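Local coordinates for protein membrane attack complex assembly inhibitor BGA71 (Borreliella bavariensis, PDB 6FMH) that probably blocks assembly of the membrane attack complex at the bacterial surface, helping the Lyme disease spirochaete resist killing by host complement, at residues 175-178 and 179-183. Sequence-based numbering, arbitrary orientation.
Sequences ALAT and YMKEN
Four consecutive i to i+4 backbone hydrogen bonds tie A175-T178 to the turn that follows: Y179 N to A175 O, M180 N to L176 O, K181 N to A177 O and E182 N to T178 O. The four N to O distances are alike, for example 2.9 Å from E182 N to T178 O.

Apolar contact along this turn is modest. CD1 of L176 comes within 4.4 Å of CG of M180, which a chi1 of -70° sets beside the M180 backbone N. K181 lies back over the preceding turn: its chain runs straight at chi2, then bends at chi3 (-80°), which carries CE to 4.2 Å from CB of A177. On the exposed side, CG2 of T178 meets CG of E182 at 4.1 Å as the two side chains cross at a slant.

All of this belongs to helix 173-183, a short, late helix of a largely helical Borrelia CRASP-1-type domain. L176 and M180 face helix 73-88, M180 also touches T95 and F99 of helix 90-123, and Y179 turns to helix 127-163, where its OH hydrogen-bonds D161 and T158.

Two side chains bond back to backbone carbonyls. T178 OG1, set beside its own backbone N by a chi1 of -56°, hydrogen-bonds the carbonyl of D174. One turn beyond Y179, N183 ND2 reaches back to Y179 O at 2.6 Å, tilted out of the carbonyl plane, and the same ND2 sits 3.2 Å above the plane of the Y179 ring, over its centre.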
ATOM      1  N   ALA A 175       4.898  -8.394 -37.987  1.00 16.98           N
ATOM      2  CA  ALA A 175       3.957  -7.295 -38.077  1.00 16.78           C
ATOM      3  C   ALA A 175       3.530  -6.956 -36.676  1.00 16.43           C
ATOM      4  O   ALA A 175       3.510  -5.787 -36.304  1.00 15.58           O
ATOM      5  CB  ALA A 175       2.753  -7.660 -38.945  1.00 16.36           C
ATOM      6  N   LEU A 176       3.182  -8.001 -35.910  1.00 16.32           N
ATOM      7  CA  LEU A 176       2.713  -7.834 -34.537  1.00 15.90           C
ATOM      8  C   LEU A 176       3.726  -7.032 -33.728  1.00 15.15           C
ATOM      9  O   LEU A 176       3.378  -6.026 -33.111  1.00 14.25           O
ATOM     10  CB  LEU A 176       2.502  -9.176 -33.878  1.00 16.69           C
ATOM     11  CG  LEU A 176       2.033  -9.119 -32.418  1.00 17.27           C
ATOM     12  CD1 LEU A 176       0.692  -8.433 -32.338  1.00 17.52           C
ATOM     13  CD2 LEU A 176       1.954 -10.540 -31.870  1.00 16.96           C
ATOM     14  N   ALA A 177       4.993  -7.442 -33.823  1.00 13.96           N
ATOM     15  CA  ALA A 177       6.084  -6.786 -33.123  1.00 13.23           C
ATOM     16  C   ALA A 177       6.175  -5.310 -33.489  1.00 12.89           C
ATOM     17  O   ALA A 177       6.407  -4.470 -32.608  1.00 13.62           O
ATOM     18  CB  ALA A 177       7.387  -7.449 -33.452  1.00 13.52           C
ATOM     19  N   THR A 178       5.976  -4.984 -34.755  1.00 11.45           N
ATOM     20  CA  THR A 178       6.100  -3.609 -35.154  1.00 11.89           C
ATOM     21  C   THR A 178       4.977  -2.777 -34.551  1.00 12.12           C
ATOM     22  O   THR A 178       5.220  -1.672 -34.051  1.00 12.17           O
ATOM     23  CB  THR A 178       6.082  -3.471 -36.683  1.00 11.41           C
ATOM     24  OG1 THR A 178       7.113  -4.284 -37.212  1.00 11.64           O
ATOM     25  CG2 THR A 178       6.275  -2.076 -37.136  1.00 11.38           C
ATOM     26  N   TYR A 179       3.783  -3.342 -34.557  1.00 11.97           N
ATOM     27  CA  TYR A 179       2.641  -2.669 -34.027  1.00 12.09           C
ATOM     28  C   TYR A 179       2.836  -2.349 -32.528  1.00 13.29           C
ATOM     29  O   TYR A 179       2.531  -1.239 -32.073  1.00 13.81           O
ATOM     30  CB  TYR A 179       1.411  -3.534 -34.253  1.00 10.92           C
ATOM     31  CG  TYR A 179       0.123  -2.952 -33.737  1.00 10.61           C
ATOM     32  CD1 TYR A 179      -0.209  -3.008 -32.411  1.00 10.45           C
ATOM     33  CD2 TYR A 179      -0.806  -2.420 -34.611  1.00 10.88           C
ATOM     34  CE1 TYR A 179      -1.397  -2.483 -31.958  1.00 10.75           C
ATOM     35  CE2 TYR A 179      -2.024  -1.916 -34.177  1.00 10.95           C
ATOM     36  CZ  TYR A 179      -2.311  -1.937 -32.854  1.00 11.03           C
ATOM     37  OH  TYR A 179      -3.483  -1.382 -32.412  1.00 11.45           O
ATOM     38  N   MET A 180       3.231  -3.357 -31.752  1.00 14.34           N
ATOM     39  CA  MET A 180       3.389  -3.177 -30.332  1.00 14.21           C
ATOM     40  C   MET A 180       4.468  -2.144 -30.083  1.00 18.38           C
ATOM     41  O   MET A 180       4.310  -1.283 -29.209  1.00 20.08           O
ATOM     42  CB  MET A 180       3.754  -4.483 -29.676  1.00 12.41           C
ATOM     43  CG  MET A 180       2.637  -5.516 -29.650  1.00 11.38           C
ATOM     44  SD  MET A 180       1.070  -5.061 -28.945  1.00  9.42           S
ATOM     45  CE  MET A 180       1.415  -4.894 -27.291  1.00  9.18           C
ATOM     46  N   LYS A 181       5.544  -2.176 -30.888  1.00 21.95           N
ATOM     47  CA  LYS A 181       6.595  -1.169 -30.778  1.00 22.68           C
ATOM     48  C   LYS A 181       6.075   0.271 -31.032  1.00 23.98           C
ATOM     49  O   LYS A 181       6.421   1.194 -30.296  1.00 24.94           O
ATOM     50  CB  LYS A 181       7.732  -1.491 -31.755  1.00 25.19           C
ATOM     51  CG  LYS A 181       8.790  -2.386 -31.159  1.00 28.06           C
ATOM     52  CD  LYS A 181       9.925  -2.704 -32.117  1.00 29.79           C
ATOM     53  CE  LYS A 181       9.531  -3.799 -33.099  1.00 32.42           C
ATOM     54  NZ  LYS A 181      10.694  -4.309 -33.897  1.00 35.85           N
ATOM     55  N   GLU A 182       5.292   0.456 -32.102  1.00 23.65           N
ATOM     56  CA  GLU A 182       4.853   1.788 -32.544  1.00 25.58           C
ATOM     57  C   GLU A 182       3.683   2.377 -31.681  1.00 23.24           C
ATOM     58  O   GLU A 182       3.447   3.599 -31.672  1.00 20.82           O
ATOM     59  CB  GLU A 182       4.591   1.821 -34.083  1.00 29.22           C
ATOM     60  CG  GLU A 182       5.833   1.390 -34.939  1.00 36.94           C
ATOM     61  CD  GLU A 182       7.150   2.163 -34.631  1.00 43.53           C
ATOM     62  OE1 GLU A 182       7.125   3.409 -34.709  1.00 47.54           O
ATOM     63  OE2 GLU A 182       8.225   1.549 -34.313  1.00 45.46           O
ATOM     64  N   ASN A 183       2.975   1.525 -30.931  1.00 20.02           N
ATOM     65  CA  ASN A 183       1.835   1.990 -30.148  1.00 17.17           C
ATOM     66  C   ASN A 183       2.112   2.003 -28.674  1.00 17.32           C
ATOM     67  O   ASN A 183       1.281   2.416 -27.881  1.00 17.14           O
ATOM     68  CB  ASN A 183       0.640   1.123 -30.473  1.00 15.91           C
ATOM     69  CG  ASN A 183       0.223   1.292 -31.895  1.00 15.54           C
ATOM     70  OD1 ASN A 183      -0.413   2.320 -32.263  1.00 16.55           O
ATOM     71  ND2 ASN A 183       0.461   0.277 -32.704  1.00 14.63           N
TER